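Local coordinates for protein mialostatin (Ixodes ricinus, PDB 6ZTK) that inhibits cysteine cathepsins of the tick midgut, so restraining their proteolysis of blood proteins, and also inhibits several host cathepsins, at residues Lys42-Ala47 and Leu65-Val70; His48-Thr53 and Lys128-Tyr133; Glu59-Val64 and Val97-Glu102; Asn79-Phe84 and Thr116-Thr121. All blocks are in the same frame, centred on the assembly; numbering follows the deposited sequence. Where two conformers were deposited one is given.

In the fold
After the short strand 34-36 comes helix 41-52. Contact 1 sets its first half on strand 60-74 and closes a short loop of 17 intervening residues. Contact 2 docks the second half on edge strand 127-136, closing the longest loop, and it crosses contact 1 along the chain. Within that long loop fall contacts 3 and 4. Contact 3 joins the start of strand 60-74 to the segment 97-102 beyond strand 78-92, crossing contacts 1 and 4; contact 4, which opens after contact 1 has closed, zips strand 78-92 to strand 113-122. Together they tie one helix, the antiparallel sheet that it crosses and a long inter-strand excursion into a cystatin fold.

Contact 1 (Lys42-Ala47 and Leu65-Val70); sequences KFENLA and LELLEV
F43 and E44 of the helix rest on L67 and V70 of strand 60-74, which point toward the helix; the short helix and strand axes pass 9.0 Å apart at 109°. The side chain of F43 can be followed outward. Its CB is wedged between two methyls, 3.7 Å from CD2 of L67 and also close to CG2 of V70. Next, CG lies 3.8 Å from CG1 of V70, and CD2 of the ring stays beside the same methyl. That methyl sits over one ring face, offset toward the rim: V70 CG1 is 3.9 Å from the F43 ring centroid and 15° off its normal, a CH-pi contact. With chi1 at -52°, CG lies beside the backbone N of F43, anti to its carbonyl carbon, and the ring leans across V70, the two side chains meeting at about a right angle. L67 spreads its branches along the helix: CD2 touches the backbone N of E44 at 3.7 Å, while CD1 lies 4.4 Å from A47 CB. At the E44 side, water 1 accepts from L67 N (2.9 Å) and makes a weak bond to E44 OE2. V70 and F43 also touch Q36 of strand 34-36. No direct hydrogen bond spans the two segments, which implies that helix and sheet are held here mainly by apolar packing, with one water bridging the polar atoms.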
# COMPACT_ATOMS: atom_id res chain seq x y z
N LYS A 42 11.68 -3.36 -1.86
CA LYS A 42 11.14 -2.72 -3.08
C LYS A 42 9.60 -2.92 -3.03
O LYS A 42 8.82 -1.97 -3.42
CB LYS A 42 11.70 -3.28 -4.37
N PHE A 43 9.15 -4.09 -2.59
CA PHE A 43 7.69 -4.37 -2.60
C PHE A 43 7.02 -3.65 -1.45
O PHE A 43 5.91 -3.13 -1.56
CB PHE A 43 7.37 -5.86 -2.61
CG PHE A 43 8.05 -6.67 -3.68
CD1 PHE A 43 8.19 -6.22 -4.98
CD2 PHE A 43 8.59 -7.90 -3.35
CE1 PHE A 43 8.83 -7.02 -5.92
CE2 PHE A 43 9.21 -8.70 -4.28
CZ PHE A 43 9.33 -8.25 -5.58
N GLU A 44 7.69 -3.60 -0.29
CA GLU A 44 7.17 -2.83 0.88
C GLU A 44 6.97 -1.37 0.46
O GLU A 44 5.96 -0.73 0.87
CB GLU A 44 8.13 -2.97 2.08
CG GLU A 44 8.24 -4.38 2.60
CD GLU A 44 9.26 -4.64 3.71
OE1 GLU A 44 10.13 -3.80 3.89
OE2 GLU A 44 9.15 -5.70 4.36
N ASN A 45 7.91 -0.81 -0.29
CA ASN A 45 7.81 0.62 -0.67
C ASN A 45 6.63 0.82 -1.64
O ASN A 45 5.97 1.83 -1.54
CB ASN A 45 9.15 1.09 -1.20
CG ASN A 45 10.16 1.16 -0.08
OD1 ASN A 45 9.80 1.28 1.09
ND2 ASN A 45 11.41 1.05 -0.45
N LEU A 46 6.35 -0.13 -2.56
CA LEU A 46 5.15 -0.04 -3.40
C LEU A 46 3.87 -0.06 -2.56
O LEU A 46 2.88 0.60 -2.94
CB LEU A 46 5.15 -1.18 -4.43
CG LEU A 46 6.18 -1.02 -5.52
CD1 LEU A 46 6.31 -2.32 -6.31
CD2 LEU A 46 5.73 0.11 -6.43
N ALA A 47 3.82 -0.82 -1.47
CA ALA A 47 2.64 -0.78 -0.59
C ALA A 47 2.45 0.59 0.03
O ALA A 47 1.34 1.09 0.12
CB ALA A 47 2.74 -1.89 0.45
N LEU A 65 1.20 -1.67 8.03
CA LEU A 65 1.83 -2.44 9.15
C LEU A 65 2.66 -3.60 8.64
O LEU A 65 3.87 -3.69 8.96
CB LEU A 65 0.76 -2.94 10.10
CG LEU A 65 0.07 -1.90 10.96
CD1 LEU A 65 -1.09 -2.51 11.72
CD2 LEU A 65 1.07 -1.25 11.94
N GLU A 66 2.11 -4.44 7.78
CA GLU A 66 2.83 -5.62 7.29
C GLU A 66 2.43 -5.90 5.84
O GLU A 66 1.21 -5.94 5.56
CB GLU A 66 2.49 -6.82 8.17
CG GLU A 66 3.23 -8.07 7.81
CD GLU A 66 2.97 -9.23 8.77
OE1 GLU A 66 2.10 -9.10 9.66
OE2 GLU A 66 3.56 -10.31 8.53
N LEU A 67 3.43 -6.16 5.01
CA LEU A 67 3.18 -6.72 3.66
C LEU A 67 3.05 -8.22 3.83
O LEU A 67 4.03 -8.90 4.27
CB LEU A 67 4.29 -6.29 2.72
CG LEU A 67 4.17 -6.78 1.28
CD1 LEU A 67 2.89 -6.29 0.61
CD2 LEU A 67 5.36 -6.33 0.47
N LEU A 68 1.91 -8.74 3.47
CA LEU A 68 1.60 -10.18 3.64
C LEU A 68 1.95 -10.99 2.42
O LEU A 68 2.37 -12.15 2.57
CB LEU A 68 0.13 -10.36 3.96
CG LEU A 68 -0.38 -9.69 5.22
CD1 LEU A 68 -1.87 -9.80 5.30
CD2 LEU A 68 0.25 -10.30 6.48
N GLU A 69 1.64 -10.47 1.23
CA GLU A 69 1.75 -11.23 -0.01
C GLU A 69 2.06 -10.26 -1.15
O GLU A 69 1.54 -9.17 -1.16
CB GLU A 69 0.50 -12.02 -0.35
CG GLU A 69 0.62 -12.96 -1.53
CD GLU A 69 -0.62 -13.82 -1.79
OE1 GLU A 69 -1.67 -13.66 -1.05
OE2 GLU A 69 -0.59 -14.56 -2.82
N VAL A 70 2.91 -10.73 -2.06
CA VAL A 70 3.24 -10.01 -3.32
C VAL A 70 3.16 -10.98 -4.47
O VAL A 70 3.81 -12.04 -4.39
CB VAL A 70 4.64 -9.41 -3.28
CG1 VAL A 70 4.98 -8.72 -4.61
CG2 VAL A 70 4.78 -8.47 -2.16
O HOH W 1 6.16 -6.01 6.03

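Contact 2 (His48-Thr53 and Lys128-Tyr133). With TRT (fragment of triton X-100), chain C; SO4 (sulfate ion), chain D.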
# COMPACT_ATOMS: atom_id res chain seq x y z
N HIS A 48 3.55 1.21 0.46
CA HIS A 48 3.47 2.58 1.00
C HIS A 48 2.99 3.54 -0.11
O HIS A 48 2.17 4.41 0.17
CB HIS A 48 4.80 3.01 1.59
CG HIS A 48 5.02 2.48 2.97
ND1 HIS A 48 4.35 3.00 4.07
CD2 HIS A 48 5.81 1.48 3.43
CE1 HIS A 48 4.68 2.27 5.14
NE2 HIS A 48 5.55 1.32 4.78
N TYR A 49 3.48 3.33 -1.33
CA TYR A 49 2.97 4.16 -2.44
C TYR A 49 1.44 4.02 -2.53
O TYR A 49 0.69 4.99 -2.60
CB TYR A 49 3.64 3.88 -3.77
CG TYR A 49 2.98 4.66 -4.85
CD1 TYR A 49 3.12 6.04 -4.95
CD2 TYR A 49 2.17 4.02 -5.79
CE1 TYR A 49 2.46 6.76 -5.96
CE2 TYR A 49 1.55 4.73 -6.79
CZ TYR A 49 1.64 6.09 -6.84
OH TYR A 49 0.99 6.76 -7.87
N ALA A 50 0.94 2.78 -2.50
CA ALA A 50 -0.49 2.53 -2.66
C ALA A 50 -1.25 3.27 -1.58
O ALA A 50 -2.25 3.92 -1.83
CB ALA A 50 -0.75 1.04 -2.61
N VAL A 51 -0.85 3.13 -0.30
CA VAL A 51 -1.63 3.78 0.82
C VAL A 51 -1.58 5.30 0.67
O VAL A 51 -2.59 5.94 1.01
CB VAL A 51 -1.19 3.41 2.26
CG1 VAL A 51 -1.29 1.93 2.49
CG2 VAL A 51 0.14 3.96 2.73
N SER A 52 -0.52 5.81 0.09
CA SER A 52 -0.37 7.30 -0.06
C SER A 52 -1.44 7.83 -1.02
O SER A 52 -1.67 9.06 -1.01
CB SER A 52 0.97 7.67 -0.52
OG SER A 52 1.21 7.52 -1.89
N THR A 53 -2.03 6.99 -1.87
CA THR A 53 -3.01 7.46 -2.90
C THR A 53 -4.43 7.48 -2.34
O THR A 53 -5.37 7.89 -3.05
CB THR A 53 -2.91 6.60 -4.16
OG1 THR A 53 -3.48 5.30 -3.86
CG2 THR A 53 -1.53 6.50 -4.73
N LYS A 128 4.26 4.75 -12.14
CA LYS A 128 3.58 3.87 -11.17
C LYS A 128 2.17 4.40 -11.04
O LYS A 128 1.98 5.63 -10.86
CB LYS A 128 4.11 3.87 -9.73
CG LYS A 128 5.54 3.52 -9.45
CD LYS A 128 5.79 3.56 -7.94
CE LYS A 128 5.56 4.89 -7.28
NZ LYS A 128 6.81 5.68 -7.19
N ARG A 129 1.17 3.52 -11.12
CA ARG A 129 -0.25 3.90 -11.06
C ARG A 129 -1.00 2.83 -10.27
O ARG A 129 -0.91 1.66 -10.62
CB ARG A 129 -0.87 4.01 -12.45
CG ARG A 129 -2.38 4.17 -12.49
CD ARG A 129 -2.83 4.17 -13.94
NE ARG A 129 -4.25 4.32 -14.15
CZ ARG A 129 -4.79 4.54 -15.35
NH1 ARG A 129 -4.00 4.60 -16.41
NH2 ARG A 129 -6.10 4.66 -15.49
N VAL A 130 -1.73 3.27 -9.26
CA VAL A 130 -2.63 2.32 -8.56
C VAL A 130 -3.84 2.03 -9.43
O VAL A 130 -4.59 2.96 -9.75
CB VAL A 130 -3.06 2.87 -7.20
CG1 VAL A 130 -4.08 1.95 -6.55
CG2 VAL A 130 -1.87 3.06 -6.29
N LEU A 131 -4.04 0.77 -9.79
CA LEU A 131 -5.25 0.39 -10.57
C LEU A 131 -6.43 0.04 -9.68
O LEU A 131 -7.57 0.23 -10.08
CB LEU A 131 -4.92 -0.81 -11.44
CG LEU A 131 -3.82 -0.63 -12.48
CD1 LEU A 131 -3.67 -1.92 -13.30
CD2 LEU A 131 -4.15 0.55 -13.37
N SER A 132 -6.17 -0.51 -8.50
CA SER A 132 -7.23 -0.94 -7.60
C SER A 132 -6.72 -0.84 -6.15
O SER A 132 -5.51 -0.99 -5.94
CB SER A 132 -7.69 -2.35 -7.92
OG SER A 132 -6.70 -3.27 -7.68
N TYR A 133 -7.66 -0.64 -5.23
CA TYR A 133 -7.32 -0.64 -3.77
C TYR A 133 -8.60 -0.98 -3.05
O TYR A 133 -9.58 -0.19 -3.13
CB TYR A 133 -6.74 0.71 -3.38
CG TYR A 133 -6.21 0.78 -1.96
CD1 TYR A 133 -7.06 0.85 -0.87
CD2 TYR A 133 -4.85 0.86 -1.76
CE1 TYR A 133 -6.54 0.95 0.42
CE2 TYR A 133 -4.31 0.98 -0.47
CZ TYR A 133 -5.17 1.00 0.60
OH TYR A 133 -4.63 1.13 1.87
O24 TRT C . -7.76 4.63 -18.34
C23 TRT C . -6.37 4.75 -18.32
C22 TRT C . -5.94 4.81 -16.88
O21 TRT C . -4.97 3.80 -16.61
C20 TRT C . -5.51 2.55 -16.20
C19 TRT C . -4.98 1.46 -17.11
O18 TRT C . -3.56 1.46 -17.09
C17 TRT C . -2.97 0.78 -18.20
C16 TRT C . -2.70 -0.69 -17.91
O15 TRT C . -3.68 -1.18 -16.98
C12 TRT C . -3.88 -2.54 -16.87
C13 TRT C . -2.85 -3.46 -16.91
C14 TRT C . -3.12 -4.82 -16.77
C11 TRT C . -5.17 -2.97 -16.66
C10 TRT C . -5.42 -4.32 -16.50
C9 TRT C . -4.43 -5.28 -16.58
C6 TRT C . -4.76 -6.78 -16.53
C8 TRT C . -4.84 -7.10 -18.02
C7 TRT C . -6.14 -7.12 -15.94
C5 TRT C . -3.61 -7.69 -16.03
C1 TRT C . -3.25 -7.85 -14.53
C2 TRT C . -4.25 -8.80 -13.88
C4 TRT C . -3.29 -6.52 -13.81
C3 TRT C . -1.84 -8.43 -14.41
S SO4 D . 7.00 -1.47 6.05
O1 SO4 D . 5.87 -0.64 6.38
O2 SO4 D . 6.55 -2.75 5.54
O3 SO4 D . 7.77 -1.68 7.25
O4 SO4 D . 7.84 -0.83 5.06
O HOH W 2 -1.69 6.07 -8.63
O HOH W 3 2.84 8.26 -9.48
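K128 lies over one face of the Y49 ring. The lysine chain, bent at its last two torsions, lays CE over the centre of the Y49 ring, 3.6 Å from the centroid and 14° off the normal, a CH-pi contact. NZ follows over the same face in a cation-pi contact, 4.7 Å from the Y49 centroid. The opposite face carries the methyl CG2 of T53, four residues on in the same segment. Apolar packing centres on V130, whose CG2 meets Y49 CE2 at 3.8 Å, T53 CG2 at 3.8 Å and the backbone at A50. Y133 lies against A50 and V51: its CE2 is 4.2 Å from A50 CB and its OH 3.5 Å from V51 CG1. Water-mediated bonds gather at the phenol: water 2 joins Y49 OH to V130 N, and water 3 joins Y49 OH to the carbonyl of K128. Within 48-53, T53 OG1 donates to A50 O over 2.7 Å, an oxygen that also accepts from T53 N. On the far flank, H48 NE2 gives a 2.6 Å hydrogen bond to sulfate O1. The axes of helix segment 48-52 and strand segment 128-133 run at 69° to each other; S117 of strand 113-122 touches both A50 and V130, V51 reaches F84 and T86 of strand 78-92, and Y133 leans on C115 and T86.

Contact 3 (Glu59-Val64 and Val97-Glu102); sequences EYYDTV and VEYSKE. With SO4 (sulfate ion), chain D.
Y61 and Y99 form a T-shaped pair, the edge of Y99 directed at the face of Y61, with centroids 5.6 Å apart and planes at 72°. CB of Y99 sits over the centre of the Y61 ring, 4.2 Å from the centroid, while CD2 of Y99 comes to 3.8 Å from Y61 CB. At the rim of the Y61 ring, V97 CG1 lies 4.1 Å from CE2. With its CG anti to the backbone N (chi1 177°), Y99 stretches across strand 60-64, bringing its OH to 2.8 Å from T63 OG1. On the way CE2 passes 3.3 Å from the carbonyl O of D62, which is buried and has no polar partner in the model. Two waters stitch the margins: water 4 links Y61 OH to V97 O, and water 5 links T63 OG1 to K101 O. One shell out, H48 ND1 of the helix hydrogen-bonds Y99 OH and so helps to fix the phenol, R58 forms a salt bridge with D62, and Y99 packs on C104. The C91-C104 disulfide staples the same excursion to strand 78-92, as in the appending structure between the third and fourth strands of type 2 cystatins.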
# COMPACT_ATOMS: atom_id res chain seq x y z
N GLU A 59 -9.59 11.54 7.46
CA GLU A 59 -8.85 12.71 7.98
C GLU A 59 -7.36 12.42 7.93
O GLU A 59 -6.55 13.30 7.58
CB GLU A 59 -9.29 12.99 9.41
CG GLU A 59 -8.39 14.00 10.08
CD GLU A 59 -8.81 14.45 11.46
OE1 GLU A 59 -9.67 13.78 12.05
OE2 GLU A 59 -8.24 15.45 11.91
N TYR A 60 -6.98 11.20 8.27
CA TYR A 60 -5.59 10.76 8.33
C TYR A 60 -5.24 9.79 7.21
O TYR A 60 -6.09 8.93 6.87
CB TYR A 60 -5.25 10.07 9.67
CG TYR A 60 -5.43 10.92 10.89
CD1 TYR A 60 -6.64 11.01 11.56
CD2 TYR A 60 -4.35 11.64 11.34
CE1 TYR A 60 -6.77 11.80 12.69
CE2 TYR A 60 -4.47 12.44 12.48
CZ TYR A 60 -5.67 12.51 13.14
OH TYR A 60 -5.74 13.30 14.27
N TYR A 61 -4.03 9.89 6.66
CA TYR A 61 -3.48 8.77 5.87
C TYR A 61 -3.52 7.48 6.68
O TYR A 61 -3.20 7.49 7.89
CB TYR A 61 -2.08 9.02 5.34
CG TYR A 61 -2.00 10.06 4.25
CD1 TYR A 61 -2.41 9.77 2.96
CD2 TYR A 61 -1.48 11.30 4.51
CE1 TYR A 61 -2.29 10.72 1.94
CE2 TYR A 61 -1.35 12.27 3.53
CZ TYR A 61 -1.79 11.97 2.24
OH TYR A 61 -1.71 12.94 1.25
N ASP A 62 -3.87 6.37 6.02
CA ASP A 62 -3.43 5.06 6.57
C ASP A 62 -1.93 4.91 6.40
O ASP A 62 -1.28 5.56 5.53
CB ASP A 62 -4.20 3.92 5.90
CG ASP A 62 -5.61 3.92 6.35
OD1 ASP A 62 -5.89 4.26 7.55
OD2 ASP A 62 -6.46 3.68 5.41
N THR A 63 -1.36 3.91 7.10
CA THR A 63 -0.02 3.45 6.82
C THR A 63 0.02 1.92 6.86
O THR A 63 -0.97 1.33 7.30
CB THR A 63 1.03 4.10 7.76
OG1 THR A 63 2.33 3.81 7.26
CG2 THR A 63 0.92 3.63 9.19
N VAL A 64 1.05 1.38 6.29
CA VAL A 64 1.26 -0.10 6.18
C VAL A 64 1.83 -0.63 7.49
O VAL A 64 2.90 -0.09 7.96
CB VAL A 64 2.17 -0.47 5.03
CG1 VAL A 64 2.27 -1.97 4.90
CG2 VAL A 64 1.70 0.11 3.70
N VAL A 97 0.79 17.87 4.11
CA VAL A 97 1.95 16.97 4.37
C VAL A 97 2.12 16.01 3.19
O VAL A 97 1.16 15.49 2.73
CB VAL A 97 1.79 16.17 5.70
CG1 VAL A 97 0.74 15.06 5.65
CG2 VAL A 97 3.11 15.57 6.13
N GLU A 98 3.35 15.80 2.73
CA GLU A 98 3.69 14.69 1.81
C GLU A 98 3.69 13.38 2.62
O GLU A 98 4.39 13.32 3.67
CB GLU A 98 5.08 15.02 1.24
CG GLU A 98 5.59 14.09 0.17
CD GLU A 98 7.05 14.34 -0.21
OE1 GLU A 98 7.60 15.43 0.11
OE2 GLU A 98 7.66 13.43 -0.81
N TYR A 99 3.01 12.32 2.14
CA TYR A 99 3.06 11.00 2.84
C TYR A 99 4.49 10.49 2.74
O TYR A 99 5.07 10.50 1.63
CB TYR A 99 2.09 9.98 2.21
CG TYR A 99 2.17 8.62 2.85
CD1 TYR A 99 3.15 7.71 2.46
CD2 TYR A 99 1.33 8.26 3.89
CE1 TYR A 99 3.31 6.49 3.08
CE2 TYR A 99 1.49 7.06 4.54
CZ TYR A 99 2.48 6.18 4.15
OH TYR A 99 2.62 4.97 4.76
N SER A 100 5.00 9.94 3.84
CA SER A 100 6.18 9.05 3.87
C SER A 100 6.03 8.06 5.01
O SER A 100 5.29 8.32 5.99
CB SER A 100 7.47 9.86 4.01
OG SER A 100 7.61 10.33 5.34
N LYS A 101 6.64 6.86 4.85
CA LYS A 101 6.68 5.81 5.88
C LYS A 101 7.27 6.42 7.18
O LYS A 101 6.73 6.17 8.25
CB LYS A 101 7.56 4.64 5.41
CG LYS A 101 7.93 3.64 6.51
CD LYS A 101 8.74 2.47 6.01
CE LYS A 101 9.26 1.57 7.12
NZ LYS A 101 10.40 0.74 6.65
N GLU A 102 8.34 7.13 7.03
CA GLU A 102 9.04 7.68 8.25
C GLU A 102 8.12 8.66 9.05
O GLU A 102 7.97 8.59 10.33
CB GLU A 102 10.29 8.42 7.79
CG GLU A 102 11.14 7.61 6.85
CD GLU A 102 11.15 8.13 5.41
OE1 GLU A 102 10.29 7.74 4.58
OE2 GLU A 102 12.02 9.00 5.14
S SO4 D . 7.00 -1.47 6.05
O1 SO4 D . 5.87 -0.64 6.38
O2 SO4 D . 6.55 -2.75 5.54
O3 SO4 D . 7.77 -1.68 7.25
O4 SO4 D . 7.84 -0.83 5.06
O HOH W 4 -1.33 15.43 2.12
O HOH W 5 4.82 4.22 8.59

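Contact 4 (Asn79-Phe84 and Thr116-Thr121). With TRT (fragment of triton X-100), chain C.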
# COMPACT_ATOMS: atom_id res chain seq x y z
N ASN A 79 3.31 -5.46 -13.25
CA ASN A 79 2.16 -5.28 -12.36
C ASN A 79 2.41 -6.02 -11.05
O ASN A 79 2.90 -7.17 -11.08
CB ASN A 79 0.89 -5.79 -13.02
CG ASN A 79 0.65 -5.08 -14.33
OD1 ASN A 79 0.18 -3.94 -14.32
ND2 ASN A 79 1.03 -5.70 -15.43
N TYR A 80 2.02 -5.39 -9.96
CA TYR A 80 2.23 -5.91 -8.60
C TYR A 80 0.89 -6.01 -7.91
O TYR A 80 0.13 -5.02 -7.85
CB TYR A 80 3.16 -4.98 -7.80
CG TYR A 80 4.52 -4.85 -8.37
CD1 TYR A 80 4.76 -3.91 -9.36
CD2 TYR A 80 5.58 -5.67 -8.02
CE1 TYR A 80 6.00 -3.78 -9.94
CE2 TYR A 80 6.82 -5.57 -8.61
CZ TYR A 80 7.05 -4.59 -9.55
OH TYR A 80 8.28 -4.56 -10.16
N LYS A 81 0.55 -7.17 -7.39
CA LYS A 81 -0.67 -7.37 -6.59
C LYS A 81 -0.20 -7.56 -5.14
O LYS A 81 0.51 -8.55 -4.86
CB LYS A 81 -1.50 -8.56 -7.08
CG LYS A 81 -2.74 -8.79 -6.25
CD LYS A 81 -3.59 -9.92 -6.86
CE LYS A 81 -4.79 -10.19 -5.98
NZ LYS A 81 -5.54 -11.38 -6.44
N LEU A 82 -0.52 -6.58 -4.31
CA LEU A 82 0.00 -6.50 -2.91
C LEU A 82 -1.14 -6.72 -1.94
O LEU A 82 -2.20 -6.07 -2.06
CB LEU A 82 0.61 -5.12 -2.70
CG LEU A 82 1.65 -4.70 -3.72
CD1 LEU A 82 2.11 -3.26 -3.40
CD2 LEU A 82 2.82 -5.61 -3.73
N LYS A 83 -0.88 -7.55 -0.93
CA LYS A 83 -1.83 -7.72 0.18
C LYS A 83 -1.15 -7.33 1.48
O LYS A 83 -0.06 -7.82 1.70
CB LYS A 83 -2.32 -9.16 0.28
CG LYS A 83 -3.34 -9.37 1.38
CD LYS A 83 -3.67 -10.87 1.51
CE LYS A 83 -4.64 -11.11 2.65
NZ LYS A 83 -4.91 -12.57 2.79
N PHE A 84 -1.71 -6.38 2.19
CA PHE A 84 -1.02 -5.81 3.35
C PHE A 84 -2.01 -5.32 4.37
O PHE A 84 -3.15 -4.95 4.05
CB PHE A 84 -0.10 -4.68 2.87
CG PHE A 84 -0.74 -3.65 1.99
CD1 PHE A 84 -1.36 -2.51 2.50
CD2 PHE A 84 -0.74 -3.87 0.65
CE1 PHE A 84 -1.99 -1.59 1.68
CE2 PHE A 84 -1.39 -2.98 -0.18
CZ PHE A 84 -2.01 -1.84 0.33
N THR A 116 -5.91 -5.19 -0.47
CA THR A 116 -5.30 -5.68 -1.70
C THR A 116 -5.23 -4.52 -2.67
O THR A 116 -6.29 -3.88 -2.92
CB THR A 116 -6.08 -6.87 -2.27
OG1 THR A 116 -6.04 -7.91 -1.26
CG2 THR A 116 -5.46 -7.40 -3.53
N SER A 117 -4.08 -4.30 -3.29
CA SER A 117 -3.91 -3.21 -4.27
C SER A 117 -3.09 -3.72 -5.44
O SER A 117 -2.12 -4.42 -5.21
CB SER A 117 -3.24 -2.02 -3.63
OG SER A 117 -3.08 -0.95 -4.54
N ILE A 118 -3.55 -3.40 -6.67
CA ILE A 118 -2.75 -3.69 -7.87
C ILE A 118 -2.12 -2.39 -8.36
O ILE A 118 -2.85 -1.43 -8.54
CB ILE A 118 -3.60 -4.35 -8.94
CG1 ILE A 118 -4.11 -5.70 -8.44
CG2 ILE A 118 -2.78 -4.49 -10.19
CD1 ILE A 118 -5.15 -6.33 -9.34
N ILE A 119 -0.82 -2.44 -8.58
CA ILE A 119 -0.05 -1.28 -9.09
C ILE A 119 0.52 -1.65 -10.46
O ILE A 119 1.20 -2.68 -10.59
CB ILE A 119 1.04 -0.89 -8.11
CG1 ILE A 119 0.44 -0.56 -6.74
CG2 ILE A 119 1.83 0.29 -8.66
CD1 ILE A 119 1.49 -0.11 -5.81
N TYR A 120 0.24 -0.79 -11.42
CA TYR A 120 0.82 -0.89 -12.78
C TYR A 120 2.09 -0.05 -12.82
O TYR A 120 2.05 1.12 -12.40
CB TYR A 120 -0.19 -0.37 -13.78
CG TYR A 120 0.30 -0.18 -15.17
CD1 TYR A 120 0.52 -1.25 -16.00
CD2 TYR A 120 0.48 1.10 -15.66
CE1 TYR A 120 0.96 -1.11 -17.30
CE2 TYR A 120 0.91 1.27 -16.98
CZ TYR A 120 1.14 0.17 -17.78
OH TYR A 120 1.54 0.36 -19.09
N THR A 121 3.17 -0.59 -13.32
CA THR A 121 4.41 0.20 -13.48
C THR A 121 4.98 0.05 -14.87
O THR A 121 4.80 -0.98 -15.55
CB THR A 121 5.46 -0.22 -12.46
OG1 THR A 121 6.06 -1.48 -12.78
CG2 THR A 121 4.92 -0.29 -11.05
O24 TRT C . -7.76 4.63 -18.34
C23 TRT C . -6.37 4.75 -18.32
C22 TRT C . -5.94 4.81 -16.88
O21 TRT C . -4.97 3.80 -16.61
C20 TRT C . -5.51 2.55 -16.20
C19 TRT C . -4.98 1.46 -17.11
O18 TRT C . -3.56 1.46 -17.09
C17 TRT C . -2.97 0.78 -18.20
C16 TRT C . -2.70 -0.69 -17.91
O15 TRT C . -3.68 -1.18 -16.98
C12 TRT C . -3.88 -2.54 -16.87
C13 TRT C . -2.85 -3.46 -16.91
C14 TRT C . -3.12 -4.82 -16.77
C11 TRT C . -5.17 -2.97 -16.66
C10 TRT C . -5.42 -4.32 -16.50
C9 TRT C . -4.43 -5.28 -16.58
C6 TRT C . -4.76 -6.78 -16.53
C8 TRT C . -4.84 -7.10 -18.02
C7 TRT C . -6.14 -7.12 -15.94
C5 TRT C . -3.61 -7.69 -16.03
C1 TRT C . -3.25 -7.85 -14.53
C2 TRT C . -4.25 -8.80 -13.88
C4 TRT C . -3.29 -6.52 -13.81
C3 TRT C . -1.84 -8.43 -14.41
O HOH W 6 8.43 -2.08 -11.45
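N79-F84 and T116-T121 are neighbouring antiparallel strands at the heart of the cystatin sheet, which wraps round helix 41-52. Y80 with I119 and L82 with S117 are the hydrogen-bonded pairs: Y80 N gives a 2.9 Å bond to I119 O, I119 N answers to Y80 O, and L82 N points to S117 O almost straight, at 174° over 2.8 Å. Between them K81 faces I118 in a non-hydrogen-bonded pair, where CA-H groups complete the ladder; I118 CA lies 3.2 Å from Y80 O. On the helix side, L82 CD1 meets I119 CD1 at 4.0 Å, Y80 and L82 touch L46, and the edge of the F84 ring reaches S117 CB. S117 OG is hydrogen-bonded to S132 O of the edge strand. On the other side, the extended K81 chain passes I118 CG1 and brings its CE to 3.8 Å from T116 CG2. C16 of the Triton fragment lies over the centre of the Y120 ring, 3.7 Å from CE1 of Y120; L131 packs against the same tyrosine. N79 follows the first hairpin loop, which in cystatins belongs to the protease-binding edge, and its ND2 hydrogen-bonds the carbonyls of Q73 and V75 and probably steadies that turn. This grip, with chi1 at -58°, leaves the amide oxygen in the plane of the Y120 ring, at its edge: N79 OD1 is buried, has no polar partner in the model and lies 3.2 Å from Y120 CD1.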